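Local coordinates for protein chitinase (Paenibacillus sp. FPU-7, PDB 5GZT) that probably hydrolyses chitin and chitodextrins, cutting internal beta-1,4 linkages between N-acetylglucosamine units at random as an endochitinase, at residues Asn448-Leu453 with Tyr475-Asn480; Ala250-Tyr255 with Thr270-Val275; Pro771-Trp776 with Phe1113-Gln1118; Tyr781-Thr786 with Lys838-Gln843. All blocks are in the same frame, centred on the assembly; numbering follows the deposited sequence.

Contact 1. Residues Asn448-Leu453 with Tyr475-Asn480; sequences NKYYEL and YLDYIN
L453 and D477 have the most surface buried by the contact, and two hydrogen bonds join them. L453 N gives a nearly straight bond to D477 OD1 (2.9 Å, 166°), arriving on the anti side of the carboxylate and well out of its plane. D477 N returns a more bent one to L453 O at 2.8 Å. One residue thus supplies both side chain and backbone to one partner; with CG lying beside its own N (chi1 -65°), the D477 carboxylate is brought up against the edge of segment 448-453. D477 OD2 is met on its syn side by Y450 OH, 2.8 Å away and close to the plane of the tyrosine ring, while T252 supplies a further hydrogen bond. A carboxylate held at both oxygens in this way has little freedom to rotate. E452 reaches across with an extended chain to accept from Y478 OH at its OE1 (2.7 Å), carboxylate and ring planes being turned 72° apart, and its OE2 is hydrogen-bonded to H303. The L453 side chain makes looser contacts: CD2 lies 3.6 Å from the carbonyl oxygen Y475 O and packs 4.1 Å from L476 CD2. These residues lie where the parallel strands 452-457 and 478-481 begin, at the N-terminal mouth of the family 18 TIM barrel, the end away from that where such barrels carry their active sites.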
# COMPACT_ATOMS: atom_id res chain seq x y z
N ASN B 448 4.63 3.19 -23.41
CA ASN B 448 5.35 2.02 -22.84
C ASN B 448 5.52 2.06 -21.31
O ASN B 448 6.55 1.65 -20.74
CB ASN B 448 6.68 1.84 -23.55
CG ASN B 448 6.49 1.73 -25.05
OD1 ASN B 448 5.72 0.89 -25.54
ND2 ASN B 448 7.14 2.63 -25.79
N LYS B 449 4.47 2.57 -20.66
CA LYS B 449 4.42 2.73 -19.21
C LYS B 449 3.05 2.19 -18.81
O LYS B 449 2.03 2.65 -19.32
CB LYS B 449 4.60 4.21 -18.85
CG LYS B 449 5.47 4.46 -17.64
CD LYS B 449 5.27 5.87 -17.09
CE LYS B 449 3.92 6.09 -16.37
NZ LYS B 449 3.93 5.92 -14.88
N TYR B 450 3.05 1.15 -17.99
CA TYR B 450 1.80 0.49 -17.52
C TYR B 450 1.04 1.30 -16.44
O TYR B 450 1.66 1.88 -15.56
CB TYR B 450 2.12 -0.91 -16.98
CG TYR B 450 0.86 -1.59 -16.51
CD1 TYR B 450 -0.09 -2.07 -17.44
CD2 TYR B 450 0.58 -1.69 -15.14
CE1 TYR B 450 -1.27 -2.69 -17.03
CE2 TYR B 450 -0.60 -2.30 -14.72
CZ TYR B 450 -1.54 -2.80 -15.63
OH TYR B 450 -2.75 -3.34 -15.15
N TYR B 451 -0.28 1.38 -16.58
CA TYR B 451 -1.18 2.18 -15.70
C TYR B 451 -2.13 1.23 -14.96
O TYR B 451 -2.73 0.33 -15.58
CB TYR B 451 -2.05 3.21 -16.49
CG TYR B 451 -1.20 4.13 -17.36
CD1 TYR B 451 -0.17 4.88 -16.80
CD2 TYR B 451 -1.38 4.20 -18.78
CE1 TYR B 451 0.65 5.68 -17.58
CE2 TYR B 451 -0.54 5.00 -19.60
CZ TYR B 451 0.48 5.73 -19.00
OH TYR B 451 1.33 6.56 -19.69
N GLU B 452 -2.30 1.47 -13.66
CA GLU B 452 -3.21 0.70 -12.81
C GLU B 452 -4.63 1.22 -12.88
O GLU B 452 -4.86 2.40 -13.03
CB GLU B 452 -2.74 0.74 -11.34
CG GLU B 452 -1.49 -0.03 -10.99
CD GLU B 452 -1.31 -0.23 -9.45
OE1 GLU B 452 -1.90 0.56 -8.68
OE2 GLU B 452 -0.57 -1.16 -9.00
N LEU B 453 -5.59 0.33 -12.77
CA LEU B 453 -6.97 0.70 -12.57
C LEU B 453 -7.50 -0.10 -11.38
O LEU B 453 -7.34 -1.33 -11.31
CB LEU B 453 -7.82 0.37 -13.77
CG LEU B 453 -9.26 0.81 -13.67
CD1 LEU B 453 -9.41 2.33 -13.68
CD2 LEU B 453 -10.05 0.21 -14.80
N TYR B 475 -11.07 -6.14 -15.46
CA TYR B 475 -10.53 -4.80 -15.73
C TYR B 475 -9.64 -4.17 -14.63
O TYR B 475 -8.95 -3.17 -14.91
CB TYR B 475 -11.68 -3.89 -16.02
CG TYR B 475 -12.61 -4.42 -17.05
CD1 TYR B 475 -12.14 -4.87 -18.30
CD2 TYR B 475 -14.00 -4.50 -16.80
CE1 TYR B 475 -13.05 -5.38 -19.25
CE2 TYR B 475 -14.90 -5.00 -17.73
CZ TYR B 475 -14.43 -5.44 -18.95
OH TYR B 475 -15.38 -5.91 -19.84
N LEU B 476 -9.61 -4.77 -13.42
CA LEU B 476 -9.02 -4.12 -12.21
C LEU B 476 -7.71 -4.75 -11.78
O LEU B 476 -7.63 -5.92 -11.70
CB LEU B 476 -10.05 -4.20 -11.06
CG LEU B 476 -11.40 -3.60 -11.40
CD1 LEU B 476 -12.44 -3.84 -10.34
CD2 LEU B 476 -11.32 -2.11 -11.70
N ASP B 477 -6.66 -3.99 -11.51
CA ASP B 477 -5.50 -4.58 -10.82
C ASP B 477 -5.80 -5.13 -9.40
O ASP B 477 -5.18 -6.14 -8.93
CB ASP B 477 -4.36 -3.56 -10.72
CG ASP B 477 -3.79 -3.17 -12.09
OD1 ASP B 477 -4.49 -2.40 -12.77
OD2 ASP B 477 -2.64 -3.61 -12.41
N TYR B 478 -6.72 -4.46 -8.70
CA TYR B 478 -7.21 -4.91 -7.38
C TYR B 478 -8.42 -4.17 -6.96
O TYR B 478 -8.77 -3.09 -7.51
CB TYR B 478 -6.07 -4.79 -6.35
CG TYR B 478 -5.38 -3.47 -6.38
CD1 TYR B 478 -4.37 -3.23 -7.27
CD2 TYR B 478 -5.71 -2.43 -5.47
CE1 TYR B 478 -3.72 -2.01 -7.33
CE2 TYR B 478 -5.03 -1.20 -5.49
CZ TYR B 478 -4.07 -0.97 -6.43
OH TYR B 478 -3.38 0.22 -6.48
N ILE B 479 -9.13 -4.78 -6.01
CA ILE B 479 -10.20 -4.15 -5.28
C ILE B 479 -9.68 -3.79 -3.86
O ILE B 479 -9.20 -4.64 -3.11
CB ILE B 479 -11.42 -5.06 -5.21
CG1 ILE B 479 -11.94 -5.37 -6.65
CG2 ILE B 479 -12.52 -4.39 -4.42
CD1 ILE B 479 -13.02 -6.40 -6.67
N ASN B 480 -9.79 -2.50 -3.55
CA ASN B 480 -9.59 -1.97 -2.17
C ASN B 480 -10.82 -2.12 -1.29
O ASN B 480 -11.79 -1.37 -1.44
CB ASN B 480 -9.22 -0.52 -2.25
CG ASN B 480 -8.00 -0.29 -3.06
OD1 ASN B 480 -8.07 0.32 -4.12
ND2 ASN B 480 -6.86 -0.72 -2.56

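Contact 2. Residues Ala250-Tyr255 with Thr270-Val275; sequences AGTWLY and TGKAFV. With FMT (formic acid), chain G.
T252 stands beside F274, and L254 beside K272, on one face of an antiparallel beta hairpin; W253 and Y255 share the other with A273 and V275. Six backbone bonds tie strand 251-261 to strand 264-284 over this span, in the hydrogen-bonded pairs G251 with V275, W253 with A273 and Y255 with G271. In the T252-F274 pair both side chains point the same way, and T252 OG1, itself bonded to D477, lies at the ring edge 3.4 Å from F274 CE1. L254 and K272 also run alongside each other, tightly, with L254 CD2 only 3.5 Å from K272 CG. On the opposite face, the pyrrole part of W253 crosses V275 obliquely, CD1 to CG2 at 3.3 Å, and W253 NE1 bonds to A249 O. Y255 folds back over the partner strand because its CG sits between its own N and carbonyl carbon (chi1 69°). One ring face therefore covers G271, whose CA makes an off-centre CH-pi contact 4.2 Å from the centroid; the lack of a side chain there leaves the ring room. This face packs on strands 184-191 and 197-203, while strand 264-284 runs on into the TIM barrel. K272 stretches out beside Y450, to which its NZ bonds, and meets a formic acid, probably from the crystallisation liquor, through a weak hydrogen bond from K272 NZ to O1 of the formic acid (3.0 Å).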
# COMPACT_ATOMS: atom_id res chain seq x y z
N ALA B 250 6.32 -5.07 -4.92
CA ALA B 250 4.89 -5.28 -4.87
C ALA B 250 4.21 -4.58 -6.03
O ALA B 250 4.66 -3.49 -6.46
CB ALA B 250 4.33 -4.77 -3.54
N GLY B 251 3.13 -5.20 -6.50
CA GLY B 251 2.20 -4.58 -7.45
C GLY B 251 2.03 -5.43 -8.71
O GLY B 251 2.09 -6.67 -8.65
N THR B 252 1.81 -4.77 -9.84
CA THR B 252 1.48 -5.50 -11.08
C THR B 252 2.73 -5.73 -11.97
O THR B 252 3.41 -4.78 -12.32
CB THR B 252 0.41 -4.80 -11.88
OG1 THR B 252 -0.77 -4.69 -11.11
CG2 THR B 252 0.09 -5.63 -13.13
N TRP B 253 3.05 -7.00 -12.23
CA TRP B 253 4.14 -7.40 -13.16
C TRP B 253 3.56 -7.81 -14.50
O TRP B 253 2.51 -8.41 -14.58
CB TRP B 253 5.00 -8.54 -12.62
CG TRP B 253 5.86 -8.07 -11.52
CD1 TRP B 253 5.42 -7.63 -10.31
CD2 TRP B 253 7.29 -7.93 -11.51
NE1 TRP B 253 6.49 -7.26 -9.53
CE2 TRP B 253 7.65 -7.43 -10.24
CE3 TRP B 253 8.31 -8.26 -12.40
CZ2 TRP B 253 8.97 -7.19 -9.86
CZ3 TRP B 253 9.65 -8.00 -12.04
CH2 TRP B 253 9.96 -7.47 -10.78
N LEU B 254 4.25 -7.43 -15.57
CA LEU B 254 3.88 -7.87 -16.93
C LEU B 254 4.89 -8.93 -17.34
O LEU B 254 6.10 -8.79 -17.11
CB LEU B 254 3.85 -6.67 -17.88
CG LEU B 254 2.90 -5.52 -17.50
CD1 LEU B 254 3.11 -4.32 -18.42
CD2 LEU B 254 1.44 -5.94 -17.55
N TYR B 255 4.40 -10.03 -17.90
CA TYR B 255 5.32 -11.06 -18.39
C TYR B 255 5.01 -11.49 -19.85
O TYR B 255 3.87 -11.43 -20.30
CB TYR B 255 5.36 -12.27 -17.45
CG TYR B 255 4.09 -13.07 -17.42
CD1 TYR B 255 3.00 -12.65 -16.67
CD2 TYR B 255 3.96 -14.24 -18.15
CE1 TYR B 255 1.81 -13.37 -16.65
CE2 TYR B 255 2.78 -14.98 -18.13
CZ TYR B 255 1.71 -14.54 -17.38
OH TYR B 255 0.52 -15.25 -17.37
N THR B 270 1.55 -13.32 -23.58
CA THR B 270 1.73 -12.30 -22.52
C THR B 270 0.60 -12.30 -21.48
O THR B 270 -0.51 -12.81 -21.71
CB THR B 270 1.87 -10.88 -23.12
OG1 THR B 270 0.87 -10.66 -24.13
CG2 THR B 270 3.24 -10.67 -23.68
N GLY B 271 0.93 -11.70 -20.32
CA GLY B 271 -0.06 -11.41 -19.27
C GLY B 271 0.47 -10.56 -18.13
O GLY B 271 1.63 -10.05 -18.16
N LYS B 272 -0.40 -10.44 -17.12
CA LYS B 272 -0.13 -9.70 -15.86
C LYS B 272 -0.12 -10.67 -14.71
O LYS B 272 -1.01 -11.50 -14.63
CB LYS B 272 -1.26 -8.74 -15.53
CG LYS B 272 -1.41 -7.52 -16.39
CD LYS B 272 -2.84 -7.02 -16.24
CE LYS B 272 -3.08 -5.80 -17.12
NZ LYS B 272 -4.35 -5.09 -16.80
N ALA B 273 0.87 -10.54 -13.82
CA ALA B 273 0.86 -11.20 -12.51
C ALA B 273 0.91 -10.16 -11.40
O ALA B 273 1.35 -9.03 -11.61
CB ALA B 273 2.07 -12.08 -12.35
N PHE B 274 0.53 -10.58 -10.21
CA PHE B 274 0.43 -9.64 -9.07
C PHE B 274 1.28 -10.14 -7.94
O PHE B 274 1.11 -11.28 -7.50
CB PHE B 274 -1.02 -9.56 -8.68
CG PHE B 274 -1.91 -9.13 -9.80
CD1 PHE B 274 -1.96 -7.81 -10.19
CD2 PHE B 274 -2.66 -10.05 -10.52
CE1 PHE B 274 -2.77 -7.38 -11.22
CE2 PHE B 274 -3.47 -9.63 -11.59
CZ PHE B 274 -3.52 -8.29 -11.93
N VAL B 275 2.21 -9.31 -7.50
CA VAL B 275 3.14 -9.65 -6.42
C VAL B 275 2.54 -9.07 -5.11
O VAL B 275 2.14 -7.89 -5.08
CB VAL B 275 4.56 -9.13 -6.77
CG1 VAL B 275 5.52 -9.25 -5.62
CG2 VAL B 275 5.11 -9.95 -7.95
C FMT G . -5.89 -7.23 -14.86
O1 FMT G . -6.68 -6.59 -15.59
O2 FMT G . -6.05 -8.52 -14.53

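Contact 3. Residues Pro771-Trp776 with Phe1113-Gln1118; sequences PGWVDW and FWDYSQ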
# COMPACT_ATOMS: atom_id res chain seq x y z
N PRO B 771 39.76 24.52 25.50
CA PRO B 771 40.78 24.50 24.48
C PRO B 771 42.08 25.02 25.06
O PRO B 771 42.12 26.06 25.72
CB PRO B 771 40.22 25.42 23.43
CG PRO B 771 39.28 26.30 24.10
CD PRO B 771 38.70 25.50 25.24
N GLY B 772 43.15 24.25 24.84
CA GLY B 772 44.45 24.60 25.34
C GLY B 772 45.20 25.70 24.54
O GLY B 772 46.24 26.16 24.98
N TRP B 773 44.67 26.05 23.38
CA TRP B 773 45.20 27.09 22.52
C TRP B 773 44.61 28.44 22.87
O TRP B 773 44.90 29.37 22.18
CB TRP B 773 44.99 26.79 21.04
CG TRP B 773 43.52 26.31 20.68
CD1 TRP B 773 42.41 27.08 20.35
CD2 TRP B 773 43.07 24.96 20.65
NE1 TRP B 773 41.33 26.28 20.13
CE2 TRP B 773 41.70 24.97 20.32
CE3 TRP B 773 43.68 23.74 20.91
CZ2 TRP B 773 40.94 23.79 20.22
CZ3 TRP B 773 42.94 22.60 20.82
CH2 TRP B 773 41.57 22.63 20.49
N VAL B 774 43.81 28.52 23.94
CA VAL B 774 43.42 29.75 24.61
C VAL B 774 44.30 29.86 25.83
O VAL B 774 44.45 28.91 26.58
CB VAL B 774 41.92 29.74 25.00
CG1 VAL B 774 41.58 30.86 25.93
CG2 VAL B 774 41.00 29.83 23.78
N ASP B 775 44.93 31.02 26.01
CA ASP B 775 45.70 31.35 27.20
C ASP B 775 44.75 31.81 28.28
O ASP B 775 44.44 33.02 28.37
CB ASP B 775 46.69 32.46 26.84
CG ASP B 775 47.67 32.79 27.95
OD1 ASP B 775 47.63 32.26 29.06
OD2 ASP B 775 48.55 33.62 27.65
N TRP B 776 44.28 30.86 29.09
CA TRP B 776 43.20 31.13 30.03
C TRP B 776 43.58 32.13 31.12
O TRP B 776 42.76 32.97 31.50
CB TRP B 776 42.59 29.86 30.65
CG TRP B 776 41.81 29.11 29.61
CD1 TRP B 776 42.28 28.16 28.76
CD2 TRP B 776 40.52 29.44 29.18
NE1 TRP B 776 41.32 27.87 27.81
CE2 TRP B 776 40.22 28.63 28.07
CE3 TRP B 776 39.57 30.40 29.60
CZ2 TRP B 776 39.01 28.70 27.42
CZ3 TRP B 776 38.36 30.44 28.96
CH2 TRP B 776 38.09 29.57 27.90
N PHE B 1113 29.95 19.69 26.27
CA PHE B 1113 29.91 20.57 25.13
C PHE B 1113 31.31 20.93 24.63
O PHE B 1113 32.24 20.90 25.42
CB PHE B 1113 29.14 21.87 25.46
CG PHE B 1113 29.74 22.62 26.60
CD1 PHE B 1113 29.38 22.36 27.89
CD2 PHE B 1113 30.71 23.58 26.38
CE1 PHE B 1113 29.99 23.01 28.94
CE2 PHE B 1113 31.32 24.23 27.45
CZ PHE B 1113 30.97 23.97 28.71
N TRP B 1114 31.37 21.27 23.35
CA TRP B 1114 32.54 21.81 22.69
C TRP B 1114 32.20 23.23 22.20
O TRP B 1114 31.28 23.35 21.37
CB TRP B 1114 32.90 20.93 21.51
CG TRP B 1114 34.08 21.43 20.74
CD1 TRP B 1114 34.10 22.54 19.89
CD2 TRP B 1114 35.44 20.95 20.79
NE1 TRP B 1114 35.38 22.76 19.44
CE2 TRP B 1114 36.21 21.79 19.93
CE3 TRP B 1114 36.06 19.86 21.42
CZ2 TRP B 1114 37.53 21.58 19.71
CZ3 TRP B 1114 37.44 19.67 21.23
CH2 TRP B 1114 38.14 20.51 20.37
N ASP B 1115 32.91 24.29 22.61
CA ASP B 1115 33.90 24.32 23.66
C ASP B 1115 33.72 25.59 24.44
O ASP B 1115 32.90 26.46 24.05
CB ASP B 1115 35.34 24.06 23.22
CG ASP B 1115 36.09 25.30 22.65
OD1 ASP B 1115 35.78 26.48 22.98
OD2 ASP B 1115 37.04 25.00 21.86
N TYR B 1116 34.39 25.63 25.58
CA TYR B 1116 34.18 26.68 26.56
C TYR B 1116 34.43 28.10 25.97
O TYR B 1116 33.79 29.04 26.39
CB TYR B 1116 35.07 26.51 27.77
CG TYR B 1116 34.43 27.08 29.02
CD1 TYR B 1116 34.49 28.46 29.33
CD2 TYR B 1116 33.72 26.27 29.85
CE1 TYR B 1116 33.86 28.97 30.49
CE2 TYR B 1116 33.10 26.76 30.96
CZ TYR B 1116 33.13 28.12 31.27
OH TYR B 1116 32.50 28.49 32.43
N SER B 1117 35.37 28.23 25.02
CA SER B 1117 35.79 29.55 24.52
C SER B 1117 34.74 30.17 23.59
O SER B 1117 34.83 31.37 23.28
CB SER B 1117 37.11 29.41 23.78
OG SER B 1117 36.91 28.69 22.55
N GLN B 1118 33.75 29.36 23.12
CA GLN B 1118 32.95 29.77 21.97
C GLN B 1118 31.72 30.60 22.33
O GLN B 1118 31.01 30.99 21.41
CB GLN B 1118 32.61 28.58 21.07
CG GLN B 1118 33.84 27.91 20.51
CD GLN B 1118 33.50 26.68 19.71
OE1 GLN B 1118 32.59 25.89 20.06
NE2 GLN B 1118 34.17 26.53 18.58
O HOH W 1 38.23 26.30 19.89
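A cis peptide joins W1114 to D1115, the two residues that face P771 and W773 across this contact. Just beyond it, the D1115 carboxylate lies against the proline ring, OD2 3.4 Å from P771 CG. The same OD2 accepts from a water at 2.6 Å, and that water in turn accepts from W773 NE1 in the plane of the indole, so the only polar link between the segments is indirect. D1115 OD1 is kept on its own side: it takes S1117 N at 2.7 Å, closing an Asx turn, and S1117 OG on its syn lone pair. Strands 765-771 and 1110-1114 are parallel neighbours in the second family 18 TIM barrel, and both segments leave their C-terminal ends, where a cis bond after a tryptophan of the last strand is a recurrent family feature. W773 and W1114 cross at about a right angle, the benzo edge of W773 bringing CH2 to 4.0 Å from W1114 CH2. W776 presents its CH2 obliquely to Y1116, 4.0 Å from CD1, and to S1117 CA at its edge. Its indole is fixed by a bond from W776 NE1 to P771 O (2.9 Å, 164°) and carries V774 CG1 over one face, while V774 CG2 touches S1117 CB.

Contact 4. Residues Tyr781-Thr786 with Lys838-Gln843; sequences YKVDAT and KTLKQQ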
# COMPACT_ATOMS: atom_id res chain seq x y z
N TYR B 781 37.48 36.32 29.71
CA TYR B 781 36.43 35.29 30.05
C TYR B 781 37.07 34.06 30.73
O TYR B 781 38.00 33.44 30.19
CB TYR B 781 35.72 34.89 28.77
CG TYR B 781 34.61 33.89 28.99
CD1 TYR B 781 33.57 34.16 29.88
CD2 TYR B 781 34.60 32.67 28.31
CE1 TYR B 781 32.54 33.25 30.08
CE2 TYR B 781 33.57 31.76 28.50
CZ TYR B 781 32.54 32.04 29.38
OH TYR B 781 31.53 31.12 29.58
N LYS B 782 36.61 33.77 31.94
CA LYS B 782 37.17 32.76 32.79
C LYS B 782 36.21 31.52 32.81
O LYS B 782 35.05 31.61 32.44
CB LYS B 782 37.32 33.26 34.18
CG LYS B 782 38.31 34.37 34.44
CD LYS B 782 39.65 34.18 33.74
CE LYS B 782 40.55 35.38 34.05
NZ LYS B 782 41.75 35.38 33.17
N VAL B 783 36.74 30.41 33.28
CA VAL B 783 36.01 29.16 33.44
C VAL B 783 35.39 29.19 34.82
O VAL B 783 36.08 29.45 35.80
CB VAL B 783 36.94 27.94 33.30
CG1 VAL B 783 36.20 26.67 33.73
CG2 VAL B 783 37.45 27.83 31.88
N ASP B 784 34.09 28.90 34.87
CA ASP B 784 33.33 28.91 36.10
C ASP B 784 33.18 27.46 36.53
O ASP B 784 32.38 26.70 36.00
CB ASP B 784 31.94 29.49 35.78
CG ASP B 784 31.06 29.62 36.97
OD1 ASP B 784 31.44 29.22 38.08
OD2 ASP B 784 29.95 30.10 36.76
N ALA B 785 33.99 27.08 37.49
CA ALA B 785 34.15 25.70 37.89
C ALA B 785 33.02 25.30 38.75
O ALA B 785 32.91 24.14 38.98
CB ALA B 785 35.46 25.53 38.65
N THR B 786 32.19 26.24 39.25
CA THR B 786 30.99 25.89 40.00
C THR B 786 29.87 25.27 39.13
O THR B 786 28.95 24.66 39.65
CB THR B 786 30.39 27.09 40.77
OG1 THR B 786 30.03 28.13 39.84
CG2 THR B 786 31.38 27.64 41.73
N LYS B 838 44.66 24.07 37.76
CA LYS B 838 44.87 23.75 39.13
C LYS B 838 44.18 24.69 40.12
O LYS B 838 43.77 24.23 41.20
CB LYS B 838 46.33 23.61 39.38
CG LYS B 838 46.64 23.32 40.82
CD LYS B 838 48.07 22.91 40.94
CE LYS B 838 48.47 22.83 42.41
NZ LYS B 838 49.85 22.30 42.48
N THR B 839 43.95 25.97 39.73
CA THR B 839 43.32 26.95 40.57
C THR B 839 41.84 26.74 40.49
O THR B 839 41.14 26.93 41.48
CB THR B 839 43.60 28.46 40.19
OG1 THR B 839 42.90 28.85 38.96
CG2 THR B 839 45.08 28.74 40.18
N LEU B 840 41.35 26.37 39.33
CA LEU B 840 40.00 25.87 39.25
C LEU B 840 39.80 24.79 40.27
O LEU B 840 38.78 24.80 40.96
CB LEU B 840 39.69 25.35 37.88
CG LEU B 840 38.97 26.24 36.92
CD1 LEU B 840 39.32 27.72 37.02
CD2 LEU B 840 39.20 25.71 35.53
N LYS B 841 40.75 23.86 40.35
CA LYS B 841 40.51 22.66 41.17
C LYS B 841 40.44 23.01 42.65
O LYS B 841 40.08 22.16 43.44
CB LYS B 841 41.51 21.53 40.86
CG LYS B 841 41.18 20.73 39.59
CD LYS B 841 42.31 19.83 39.05
CE LYS B 841 42.66 18.61 39.89
NZ LYS B 841 41.46 18.05 40.63
N GLN B 842 40.76 24.27 43.01
CA GLN B 842 40.61 24.78 44.40
C GLN B 842 39.23 25.33 44.69
O GLN B 842 38.62 24.93 45.65
CB GLN B 842 41.70 25.77 44.74
CG GLN B 842 43.07 25.09 44.84
CD GLN B 842 44.23 26.06 44.66
OE1 GLN B 842 44.14 27.25 45.00
NE2 GLN B 842 45.34 25.55 44.11
N GLN B 843 38.71 26.22 43.89
CA GLN B 843 37.29 26.63 44.04
C GLN B 843 36.17 25.72 43.50
O GLN B 843 34.98 26.12 43.47
CB GLN B 843 37.08 27.98 43.38
CG GLN B 843 37.03 27.96 41.85
CD GLN B 843 37.86 29.10 41.23
OE1 GLN B 843 37.63 29.51 40.11
NE2 GLN B 843 38.85 29.59 41.96
O HOH W 2 35.79 29.48 38.31
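V783 and A785 both press on L840 of helix 830-843. V783 turns CG1 away from its backbone N, and this methyl meets L840 CD2 at 3.6 Å, the two side chains crossing at about a right angle. L840 itself departs from the common leucine rotamers, with chi1 at -97° and chi2 at 34°. In that twisted state CD2 goes to the valine, CD1 lies near V783 O, and the branch point CG stands 4.0 Å from A785 CB. The alanine methyl also reaches the aliphatic part of Q843, 4.3 Å from its CG. Q843 has its CG between its backbone N and carbonyl carbon (chi1 75°), and the chain then bends so that the amide comes round toward the loop. Its OE1 accepts from a water at 2.6 Å; the same water donates to V783 O and accepts from A785 N at 3.1 Å, bridging loop and helix. The loop is also braced from within: D784 OD1 takes T786 N, at 3.3 Å, and T786 OG1 from the same face of its carboxylate, the former closing an Asx turn, while D784 OD2 pairs with K787. A785 O is bonded to N844, just past the helical segment, and V783 N to the hydroxyl of Y836, one helical turn before it. Between the two segments themselves, the chemistry implies a seat made by aliphatic packing in the buried part, with a water bridging the polar groups at the exposed Q843, where the loop between strands 765-771 and 790-799 of the second barrel meets the helix.

The four contacts form two pairs, one at each family 18 barrel, with nearest atoms about 46 Å apart or more between pairs. Contacts 1 and 2 adjoin, their centres 10 Å apart: the hairpin of contact 2 lies against the strand starts of contact 1, joined by hydrogen bonds from D477 and Y450 of contact 1 to T252 and K272 of contact 2. Contacts 3 and 4, centred 13 Å apart, both draw on the loop between strands 765-771 and 790-799, and meet where Y1116 OH bonds to D784 N. Contact 1 is buried and rich in direct hydrogen bonds; contact 2, partly buried, relies on regular backbone pairing. Partly buried contact 3 packs aromatics; contact 4 has a buried aliphatic centre edged by exposed T786 and Q843. Each has a bridging water.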